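Aminopeptidase N family protein (Idiomarina loihiensis L2TR, PDB 4FGM) probably acts as a zinc-dependent aminopeptidase, removing residues from the N termini of peptides. Local coordinates at residues E30-N35 against K69-L74; K331-T336 against G380-L385; I521-L526 against R535-Y540. All coordinates share one frame; numbering follows the deposited sequence.

Contact 1 (E30-N35 against K69-L74); sequences ELWLPN and KNRWQL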
loop_
_atom_site.group_PDB
_atom_site.type_symbol
_atom_site.label_atom_id
_atom_site.label_comp_id
_atom_site.label_asym_id
_atom_site.label_seq_id
_atom_site.Cartn_x
_atom_site.Cartn_y
_atom_site.Cartn_z
ATOM N N GLU A 30 6.649 17.658 -28.246
ATOM C CA GLU A 30 5.909 17.789 -26.998
ATOM C C GLU A 30 6.575 17.039 -25.851
ATOM O O GLU A 30 7.201 16.001 -26.048
ATOM C CB GLU A 30 4.469 17.284 -27.164
ATOM C CG GLU A 30 3.614 18.156 -28.072
ATOM C CD GLU A 30 2.211 17.609 -28.265
ATOM O OE1 GLU A 30 1.899 16.530 -27.712
ATOM O OE2 GLU A 30 1.420 18.266 -28.975
ATOM N N LEU A 31 6.422 17.589 -24.653
ATOM C CA LEU A 31 6.968 17.008 -23.433
ATOM C C LEU A 31 5.783 16.861 -22.475
ATOM O O LEU A 31 4.941 17.762 -22.378
ATOM C CB LEU A 31 8.010 17.955 -22.823
ATOM C CG LEU A 31 9.104 18.477 -23.761
ATOM C CD1 LEU A 31 9.884 19.597 -23.090
ATOM C CD2 LEU A 31 10.018 17.341 -24.151
ATOM N N TRP A 32 5.697 15.727 -21.786
ATOM C CA TRP A 32 4.603 15.523 -20.847
ATOM C C TRP A 32 5.035 14.813 -19.568
ATOM O O TRP A 32 6.067 14.130 -19.530
ATOM C CB TRP A 32 3.455 14.739 -21.501
ATOM C CG TRP A 32 3.830 13.363 -21.974
ATOM C CD1 TRP A 32 4.342 13.033 -23.191
ATOM C CD2 TRP A 32 3.731 12.138 -21.235
ATOM N NE1 TRP A 32 4.568 11.679 -23.261
ATOM C CE2 TRP A 32 4.201 11.103 -22.074
ATOM C CE3 TRP A 32 3.288 11.812 -19.942
ATOM C CZ2 TRP A 32 4.247 9.765 -21.669
ATOM C CZ3 TRP A 32 3.334 10.475 -19.535
ATOM C CH2 TRP A 32 3.811 9.470 -20.400
ATOM N N LEU A 33 4.237 14.988 -18.516
ATOM C CA LEU A 33 4.530 14.364 -17.236
ATOM C C LEU A 33 3.353 13.504 -16.792
ATOM O O LEU A 33 2.190 13.902 -16.911
ATOM C CB LEU A 33 4.818 15.430 -16.180
ATOM C CG LEU A 33 5.477 14.881 -14.914
ATOM C CD1 LEU A 33 6.901 14.457 -15.263
ATOM C CD2 LEU A 33 5.486 15.941 -13.804
ATOM N N PRO A 34 3.639 12.305 -16.280
ATOM C CA PRO A 34 2.571 11.413 -15.826
ATOM C C PRO A 34 1.642 12.129 -14.850
ATOM O O PRO A 34 2.096 12.946 -14.050
ATOM C CB PRO A 34 3.338 10.280 -15.148
ATOM C CG PRO A 34 4.624 10.232 -15.912
ATOM C CD PRO A 34 4.963 11.703 -16.066
ATOM N N ASN A 35 0.346 11.832 -14.916
ATOM C CA ASN A 35 -0.597 12.454 -14.003
ATOM C C ASN A 35 -0.854 11.565 -12.791
ATOM O O ASN A 35 -1.561 11.957 -11.864
ATOM C CB ASN A 35 -1.900 12.802 -14.721
ATOM C CG ASN A 35 -1.752 14.010 -15.608
ATOM O OD1 ASN A 35 -1.090 14.975 -15.235
ATOM N ND2 ASN A 35 -2.370 13.974 -16.784
ATOM N N LYS A 69 -2.267 20.968 -18.495
ATOM C CA LYS A 69 -1.757 20.889 -17.132
ATOM C C LYS A 69 -0.442 20.140 -17.002
ATOM O O LYS A 69 0.328 20.408 -16.082
ATOM C CB LYS A 69 -2.783 20.234 -16.214
ATOM C CG LYS A 69 -2.978 18.740 -16.441
ATOM C CD LYS A 69 -4.043 18.190 -15.493
ATOM C CE LYS A 69 -4.220 16.700 -15.657
ATOM N NZ LYS A 69 -5.178 16.149 -14.667
ATOM N N ASN A 70 -0.176 19.217 -17.921
ATOM C CA ASN A 70 1.044 18.422 -17.848
ATOM C C ASN A 70 1.767 18.271 -19.190
ATOM O O ASN A 70 2.545 17.335 -19.371
ATOM C CB ASN A 70 0.685 17.033 -17.347
ATOM C CG ASN A 70 0.024 16.205 -18.420
ATOM O OD1 ASN A 70 -0.779 16.718 -19.200
ATOM N ND2 ASN A 70 0.351 14.922 -18.471
ATOM N N ARG A 71 1.525 19.175 -20.130
ATOM C CA ARG A 71 2.154 19.048 -21.436
ATOM C C ARG A 71 2.705 20.355 -21.989
ATOM O O ARG A 71 2.045 21.399 -21.935
ATOM C CB ARG A 71 1.149 18.431 -22.424
ATOM C CG ARG A 71 1.730 18.017 -23.781
ATOM C CD ARG A 71 0.714 17.217 -24.600
ATOM N NE ARG A 71 0.449 15.905 -24.018
ATOM C CZ ARG A 71 1.066 14.787 -24.376
ATOM N NH1 ARG A 71 1.984 14.811 -25.329
ATOM N NH2 ARG A 71 0.786 13.649 -23.762
ATOM N N TRP A 72 3.928 20.283 -22.511
ATOM C CA TRP A 72 4.588 21.442 -23.098
ATOM C C TRP A 72 4.903 21.184 -24.568
ATOM O O TRP A 72 5.068 20.031 -24.983
ATOM C CB TRP A 72 5.891 21.748 -22.349
ATOM C CG TRP A 72 5.702 22.354 -20.996
ATOM C CD1 TRP A 72 5.766 23.676 -20.674
ATOM C CD2 TRP A 72 5.405 21.658 -19.784
ATOM N NE1 TRP A 72 5.528 23.850 -19.330
ATOM C CE2 TRP A 72 5.305 22.625 -18.761
ATOM C CE3 TRP A 72 5.218 20.309 -19.461
ATOM C CZ2 TRP A 72 5.022 22.287 -17.437
ATOM C CZ3 TRP A 72 4.935 19.972 -18.145
ATOM C CH2 TRP A 72 4.843 20.960 -17.149
ATOM N N GLN A 73 4.986 22.261 -25.349
ATOM C CA GLN A 73 5.305 22.154 -26.772
ATOM C C GLN A 73 6.488 23.066 -27.097
ATOM O O GLN A 73 6.454 24.270 -26.816
ATOM C CB GLN A 73 4.097 22.537 -27.623
ATOM C CG GLN A 73 4.283 22.247 -29.107
ATOM C CD GLN A 73 3.029 22.519 -29.921
ATOM O OE1 GLN A 73 2.553 23.653 -30.001
ATOM N NE2 GLN A 73 2.487 21.474 -30.533
ATOM N N LEU A 74 7.531 22.478 -27.681
ATOM C CA LEU A 74 8.755 23.198 -28.036
ATOM C C LEU A 74 8.721 23.774 -29.441
ATOM O O LEU A 74 8.094 23.208 -30.339
ATOM C CB LEU A 74 9.967 22.263 -27.953
ATOM C CG LEU A 74 10.424 21.667 -26.624
ATOM C CD1 LEU A 74 11.402 20.541 -26.905
ATOM C CD2 LEU A 74 11.064 22.746 -25.751
#
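Leu31 and Trp72 form the hydrogen-bonded pair of a short antiparallel ladder, with Leu31 N 2.8 Å from Trp72 O and Trp72 N 2.7 Å from Leu31 O, and non-hydrogen-bonded pairs Glu30–Gln73 and Trp32–Arg71 flank it. Where the strands end, a side chain carries the pairing on: Leu33 N donates to Asn70 O, and Asn70 ND2 returns a nearly straight bond to Leu33 O at 2.6 Å. With CG between its backbone N and carbonyl carbon (chi1 75°), Asn70 sets its amide N-H against Leu33 O, which lies in the amide plane. On the face of Glu30 and Trp32, the chain of Arg71 bends at chi3 (-69°) and sets its guanidinium over Trp32 CB, with Arg71 NH2 3.5 Å from Trp32 CG over one face of the indole and the planes 23° apart. Arg71 NH1 makes a salt bridge to Glu30 OE1 at 2.9 Å, a bent bond reaching the oxygen from the anti side. Glu116 and Glu295 also pair with this arginine, so its positive charge is probably well balanced. The other face is apolar: Leu31 CD1 meets Leu74 CG at 4.1 Å, and Val83 and Leu20 close over Leu31. Such strand pairing, apolar on one face and charged on the other, belongs to the beta-rich N-terminal domain of peptidase family M61.

Contact 2 (K331-T336 against G380-L385); sequences KLLGDT and GALIAL
Leu333 and Leu385 carry much of this helix–helix contact, and the first of them can be followed outward. Its CB points along the flank of its helix rather than at the partner, and chi1, at -136°, lies away from the usual staggered positions, swinging the branch across the interface. Leu333 CG stays 4.8 Å from both Leu385 CD1 and Leu385 CD2, and the touching is left to its own methyls. These divide the work: Leu333 CD1 meets Leu385 CD1 at 4.1 Å, while Leu333 CD2 rests against Leu385 CD2 at 3.9 Å and, more loosely, against Leu382 CD2. One turn along, Thr336 adds its methyl. With CG2 anti to the backbone N, the threonine places that carbon 3.9 Å from Leu382 CD2 and 4.2 Å from Ala381 CB. The side chain of Ala381 is about 11 Å from the bound zinc ion. No hydrogen bond joins the two segments, whose short axes come within 10.8 Å at 125°; Leu382 goes on to touch Leu337 and Val340 of helix 326-342. Around them, Trp584 covers Leu333 and Leu385, helix 308-320 packs on Ala381 and Ala384, and helix 437-445 lies against Ile383.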
loop_
_atom_site.group_PDB
_atom_site.type_symbol
_atom_site.label_atom_id
_atom_site.label_comp_id
_atom_site.label_asym_id
_atom_site.label_seq_id
_atom_site.Cartn_x
_atom_site.Cartn_y
_atom_site.Cartn_z
ATOM N N LYS A 331 -4.553 -13.804 14.669
ATOM C CA LYS A 331 -5.061 -12.547 15.192
ATOM C C LYS A 331 -5.165 -11.614 13.986
ATOM O O LYS A 331 -6.165 -10.916 13.809
ATOM C CB LYS A 331 -4.110 -11.947 16.228
ATOM C CG LYS A 331 -4.532 -10.551 16.678
ATOM C CD LYS A 331 -3.428 -9.851 17.453
ATOM C CE LYS A 331 -3.744 -8.374 17.645
ATOM N NZ LYS A 331 -2.640 -7.648 18.344
ATOM N N LEU A 332 -4.129 -11.624 13.151
ATOM C CA LEU A 332 -4.110 -10.795 11.952
ATOM C C LEU A 332 -5.252 -11.189 11.019
ATOM O O LEU A 332 -5.857 -10.332 10.369
ATOM C CB LEU A 332 -2.770 -10.943 11.219
ATOM C CG LEU A 332 -1.533 -10.332 11.893
ATOM C CD1 LEU A 332 -0.267 -10.754 11.149
ATOM C CD2 LEU A 332 -1.665 -8.813 11.929
ATOM N N LEU A 333 -5.545 -12.487 10.957
ATOM C CA LEU A 333 -6.617 -12.990 10.100
ATOM C C LEU A 333 -7.963 -12.510 10.627
ATOM O O LEU A 333 -8.817 -12.050 9.868
ATOM C CB LEU A 333 -6.607 -14.521 10.063
ATOM C CG LEU A 333 -6.784 -15.180 8.689
ATOM C CD1 LEU A 333 -7.006 -16.679 8.874
ATOM C CD2 LEU A 333 -7.950 -14.557 7.950
ATOM N N GLY A 334 -8.147 -12.627 11.935
ATOM C CA GLY A 334 -9.385 -12.177 12.541
ATOM C C GLY A 334 -9.566 -10.685 12.352
ATOM O O GLY A 334 -10.690 -10.219 12.168
ATOM N N ASP A 335 -8.467 -9.933 12.385
ATOM C CA ASP A 335 -8.538 -8.483 12.192
ATOM C C ASP A 335 -9.157 -8.214 10.828
ATOM O O ASP A 335 -10.129 -7.475 10.708
ATOM C CB ASP A 335 -7.139 -7.838 12.236
ATOM C CG ASP A 335 -6.620 -7.628 13.656
ATOM O OD1 ASP A 335 -7.375 -7.871 14.621
ATOM O OD2 ASP A 335 -5.448 -7.211 13.806
ATOM N N THR A 336 -8.579 -8.834 9.803
ATOM C CA THR A 336 -9.053 -8.680 8.435
ATOM C C THR A 336 -10.510 -9.100 8.322
ATOM O O THR A 336 -11.330 -8.404 7.714
ATOM C CB THR A 336 -8.225 -9.539 7.453
ATOM O OG1 THR A 336 -6.850 -9.139 7.496
ATOM C CG2 THR A 336 -8.749 -9.378 6.036
ATOM N N GLY A 380 -10.345 -9.092 -0.771
ATOM C CA GLY A 380 -9.545 -9.868 -1.702
ATOM C C GLY A 380 -8.720 -10.852 -0.889
ATOM O O GLY A 380 -8.479 -11.987 -1.303
ATOM N N ALA A 381 -8.297 -10.417 0.292
ATOM C CA ALA A 381 -7.498 -11.262 1.160
ATOM C C ALA A 381 -8.320 -12.454 1.637
ATOM O O ALA A 381 -7.806 -13.568 1.736
ATOM C CB ALA A 381 -6.991 -10.460 2.350
ATOM N N LEU A 382 -9.594 -12.221 1.934
ATOM C CA LEU A 382 -10.456 -13.299 2.392
ATOM C C LEU A 382 -10.764 -14.258 1.233
ATOM O O LEU A 382 -10.932 -15.465 1.437
ATOM C CB LEU A 382 -11.744 -12.729 2.994
ATOM C CG LEU A 382 -11.528 -11.871 4.247
ATOM C CD1 LEU A 382 -12.868 -11.412 4.786
ATOM C CD2 LEU A 382 -10.783 -12.665 5.305
ATOM N N ILE A 383 -10.826 -13.718 0.018
ATOM C CA ILE A 383 -11.065 -14.536 -1.162
ATOM C C ILE A 383 -9.866 -15.469 -1.300
ATOM O O ILE A 383 -10.019 -16.676 -1.494
ATOM C CB ILE A 383 -11.171 -13.670 -2.432
ATOM C CG1 ILE A 383 -12.507 -12.924 -2.440
ATOM C CG2 ILE A 383 -10.992 -14.541 -3.677
ATOM C CD1 ILE A 383 -12.743 -12.091 -3.689
ATOM N N ALA A 384 -8.669 -14.899 -1.192
ATOM C CA ALA A 384 -7.437 -15.678 -1.294
ATOM C C ALA A 384 -7.425 -16.771 -0.231
ATOM O O ALA A 384 -7.032 -17.902 -0.502
ATOM C CB ALA A 384 -6.211 -14.763 -1.128
ATOM N N LEU A 385 -7.852 -16.425 0.981
ATOM C CA LEU A 385 -7.901 -17.387 2.079
ATOM C C LEU A 385 -8.808 -18.548 1.701
ATOM O O LEU A 385 -8.471 -19.713 1.916
ATOM C CB LEU A 385 -8.453 -16.734 3.345
ATOM C CG LEU A 385 -8.865 -17.711 4.452
ATOM C CD1 LEU A 385 -7.621 -18.263 5.140
ATOM C CD2 LEU A 385 -9.766 -17.002 5.452
#

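Contact 3 (I521-L526 against R535-Y540); sequences IAIDHL and RILERY
Tyr540 OH donates to Asp524 OD2 at 2.6 Å, the one hydrogen bond between the two segments. The acceptor uses its anti lone pair, away from the other carboxylate oxygen, and lies at the edge of the phenol ring, in its plane; the carboxylate itself is turned 50° from that plane. Beside this polar link runs an apolar row. Ile523 CG2 meets Ile536 CG2 at 3.7 Å, the two side chains crossing obliquely; in each, CG2 lies anti to the backbone N and is the branch that faces its partner. Ile523 CD1 reaches Leu537 CD1, and Leu526 CB touches Ile536 CD1, each pair at 4.2 Å. Leu526 CD1 also comes near Arg539 NH1.

The carboxylate is placed by a tight hairpin. Ile523 to Leu526 form a type I' turn, with Asp524 and His525 both at positive phi, and its ends are clamped by Ile523 N to Leu526 O and Leu526 N to Ile523 O, both 2.9 Å. Hairpin and short helix 533-537 pack together in what is consistent with a PDZ domain. Replacing Tyr540 with a phenylalanine would probably leave Asp524 OD2 without its hydroxyl partner and the carboxylate freer to turn. On the other side, the chain leaves the helix in a type I turn from Leu537 to Tyr540, closed by a weak bond, and Arg539 CB lies over one face of the phenol. Farther out, Trp563 stacks on the Tyr540 ring, Val546 of strand 545-552 packs against both Asp524 and Tyr540, and Phe487 touches Ile523 and Leu537.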
loop_
_atom_site.group_PDB
_atom_site.type_symbol
_atom_site.label_atom_id
_atom_site.label_comp_id
_atom_site.label_asym_id
_atom_site.label_seq_id
_atom_site.Cartn_x
_atom_site.Cartn_y
_atom_site.Cartn_z
ATOM N N ILE A 521 -18.964 16.039 23.716
ATOM C CA ILE A 521 -18.449 16.755 24.866
ATOM C C ILE A 521 -18.929 16.174 26.200
ATOM O O ILE A 521 -18.228 16.236 27.205
ATOM C CB ILE A 521 -18.818 18.258 24.701
ATOM C CG1 ILE A 521 -17.544 19.082 24.791
ATOM C CG2 ILE A 521 -19.918 18.684 25.655
ATOM C CD1 ILE A 521 -16.569 18.757 23.681
ATOM N N ALA A 522 -20.124 15.599 26.206
ATOM C CA ALA A 522 -20.650 14.988 27.424
ATOM C C ALA A 522 -21.598 13.845 27.091
ATOM O O ALA A 522 -22.239 13.839 26.043
ATOM C CB ALA A 522 -21.373 16.030 28.274
ATOM N N ILE A 523 -21.658 12.869 27.990
ATOM C CA ILE A 523 -22.545 11.724 27.849
ATOM C C ILE A 523 -23.283 11.640 29.183
ATOM O O ILE A 523 -22.655 11.574 30.239
ATOM C CB ILE A 523 -21.750 10.419 27.606
ATOM C CG1 ILE A 523 -21.021 10.497 26.259
ATOM C CG2 ILE A 523 -22.697 9.217 27.619
ATOM C CD1 ILE A 523 -19.911 9.481 26.116
ATOM N N ASP A 524 -24.612 11.666 29.133
ATOM C CA ASP A 524 -25.427 11.611 30.345
ATOM C C ASP A 524 -25.036 12.759 31.296
ATOM O O ASP A 524 -25.054 12.608 32.518
ATOM C CB ASP A 524 -25.236 10.261 31.049
ATOM C CG ASP A 524 -26.433 9.871 31.894
ATOM O OD1 ASP A 524 -27.386 10.678 31.988
ATOM O OD2 ASP A 524 -26.424 8.756 32.461
ATOM N N HIS A 525 -24.676 13.901 30.715
ATOM C CA HIS A 525 -24.277 15.090 31.469
ATOM C C HIS A 525 -22.907 14.982 32.127
ATOM O O HIS A 525 -22.545 15.823 32.942
ATOM C CB HIS A 525 -25.336 15.425 32.522
ATOM C CG HIS A 525 -26.711 15.562 31.951
ATOM N ND1 HIS A 525 -27.111 16.674 31.241
ATOM C CD2 HIS A 525 -27.754 14.698 31.917
ATOM C CE1 HIS A 525 -28.340 16.487 30.793
ATOM N NE2 HIS A 525 -28.753 15.296 31.188
ATOM N N LEU A 526 -22.146 13.954 31.770
ATOM C CA LEU A 526 -20.808 13.772 32.327
ATOM C C LEU A 526 -19.735 14.019 31.270
ATOM O O LEU A 526 -19.847 13.574 30.126
ATOM C CB LEU A 526 -20.661 12.363 32.902
ATOM C CG LEU A 526 -21.557 12.064 34.104
ATOM C CD1 LEU A 526 -21.334 10.634 34.577
ATOM C CD2 LEU A 526 -21.240 13.058 35.228
ATOM N N ARG A 535 -15.502 4.120 31.280
ATOM C CA ARG A 535 -16.117 4.022 32.606
ATOM C C ARG A 535 -17.599 4.328 32.430
ATOM O O ARG A 535 -18.468 3.565 32.854
ATOM C CB ARG A 535 -15.516 5.057 33.571
ATOM C CG ARG A 535 -14.190 4.669 34.207
ATOM C CD ARG A 535 -13.303 5.898 34.432
ATOM N NE ARG A 535 -14.079 7.124 34.632
ATOM C CZ ARG A 535 -13.541 8.328 34.828
ATOM N NH1 ARG A 535 -12.220 8.472 34.853
ATOM N NH2 ARG A 535 -14.320 9.391 34.993
ATOM N N ILE A 536 -17.872 5.463 31.792
ATOM C CA ILE A 536 -19.238 5.912 31.537
ATOM C C ILE A 536 -20.080 4.856 30.813
ATOM O O ILE A 536 -21.232 4.621 31.178
ATOM C CB ILE A 536 -19.240 7.227 30.707
ATOM C CG1 ILE A 536 -18.623 8.362 31.530
ATOM C CG2 ILE A 536 -20.654 7.595 30.287
ATOM C CD1 ILE A 536 -18.376 9.634 30.742
ATOM N N LEU A 537 -19.509 4.205 29.804
ATOM C CA LEU A 537 -20.262 3.207 29.052
ATOM C C LEU A 537 -20.460 1.840 29.692
ATOM O O LEU A 537 -21.315 1.084 29.255
ATOM C CB LEU A 537 -19.656 3.045 27.664
ATOM C CG LEU A 537 -20.229 4.051 26.669
ATOM C CD1 LEU A 537 -20.250 5.440 27.272
ATOM C CD2 LEU A 537 -19.399 4.026 25.404
ATOM N N GLU A 538 -19.691 1.520 30.726
ATOM C CA GLU A 538 -19.841 0.229 31.408
ATOM C C GLU A 538 -21.043 0.321 32.360
ATOM O O GLU A 538 -21.279 -0.564 33.172
ATOM C CB GLU A 538 -18.565 -0.102 32.208
ATOM C CG GLU A 538 -18.654 0.227 33.695
ATOM C CD GLU A 538 -17.398 0.876 34.261
ATOM O OE1 GLU A 538 -17.534 1.883 34.999
ATOM O OE2 GLU A 538 -16.282 0.379 33.989
ATOM N N ARG A 539 -21.805 1.398 32.243
ATOM C CA ARG A 539 -22.957 1.615 33.104
ATOM C C ARG A 539 -24.263 1.432 32.390
ATOM O O ARG A 539 -25.325 1.562 32.989
ATOM C CB ARG A 539 -22.918 3.030 33.669
ATOM C CG ARG A 539 -21.916 3.199 34.763
ATOM C CD ARG A 539 -21.463 4.612 34.825
ATOM N NE ARG A 539 -20.403 4.782 35.803
ATOM C CZ ARG A 539 -19.588 5.827 35.818
ATOM N NH1 ARG A 539 -19.724 6.781 34.910
ATOM N NH2 ARG A 539 -18.632 5.915 36.729
ATOM N N TYR A 540 -24.190 1.126 31.109
ATOM C CA TYR A 540 -25.399 0.976 30.332
ATOM C C TYR A 540 -25.563 -0.383 29.697
ATOM O O TYR A 540 -24.604 -1.126 29.531
ATOM C CB TYR A 540 -25.413 2.047 29.246
ATOM C CG TYR A 540 -25.211 3.421 29.811
ATOM C CD1 TYR A 540 -26.205 4.028 30.567
ATOM C CD2 TYR A 540 -24.012 4.097 29.633
ATOM C CE1 TYR A 540 -26.014 5.269 31.127
ATOM C CE2 TYR A 540 -23.809 5.345 30.193
ATOM C CZ TYR A 540 -24.813 5.925 30.939
ATOM O OH TYR A 540 -24.620 7.167 31.498
#

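In the fold
From the N terminus the three contacts follow in series, none nested in or crossing another. Contact 1 closes a loop of 33 residues, partly strand, inside the M61 N-terminal region. Contact 2 opens much later and closes 43 residues, about half of them helical; its centre lies about 42 Å from that of contact 1, on the other side of the chain's centre. Contact 3 is the most local, with eight residues between its segments; its centre stands about 34 Å from the centre of contact 2 and about 58 Å from that of contact 1. They lie in separate parts: the strand-rich N-terminal region, the helical region holding the zinc ion, and the hairpin and helix near the C terminus.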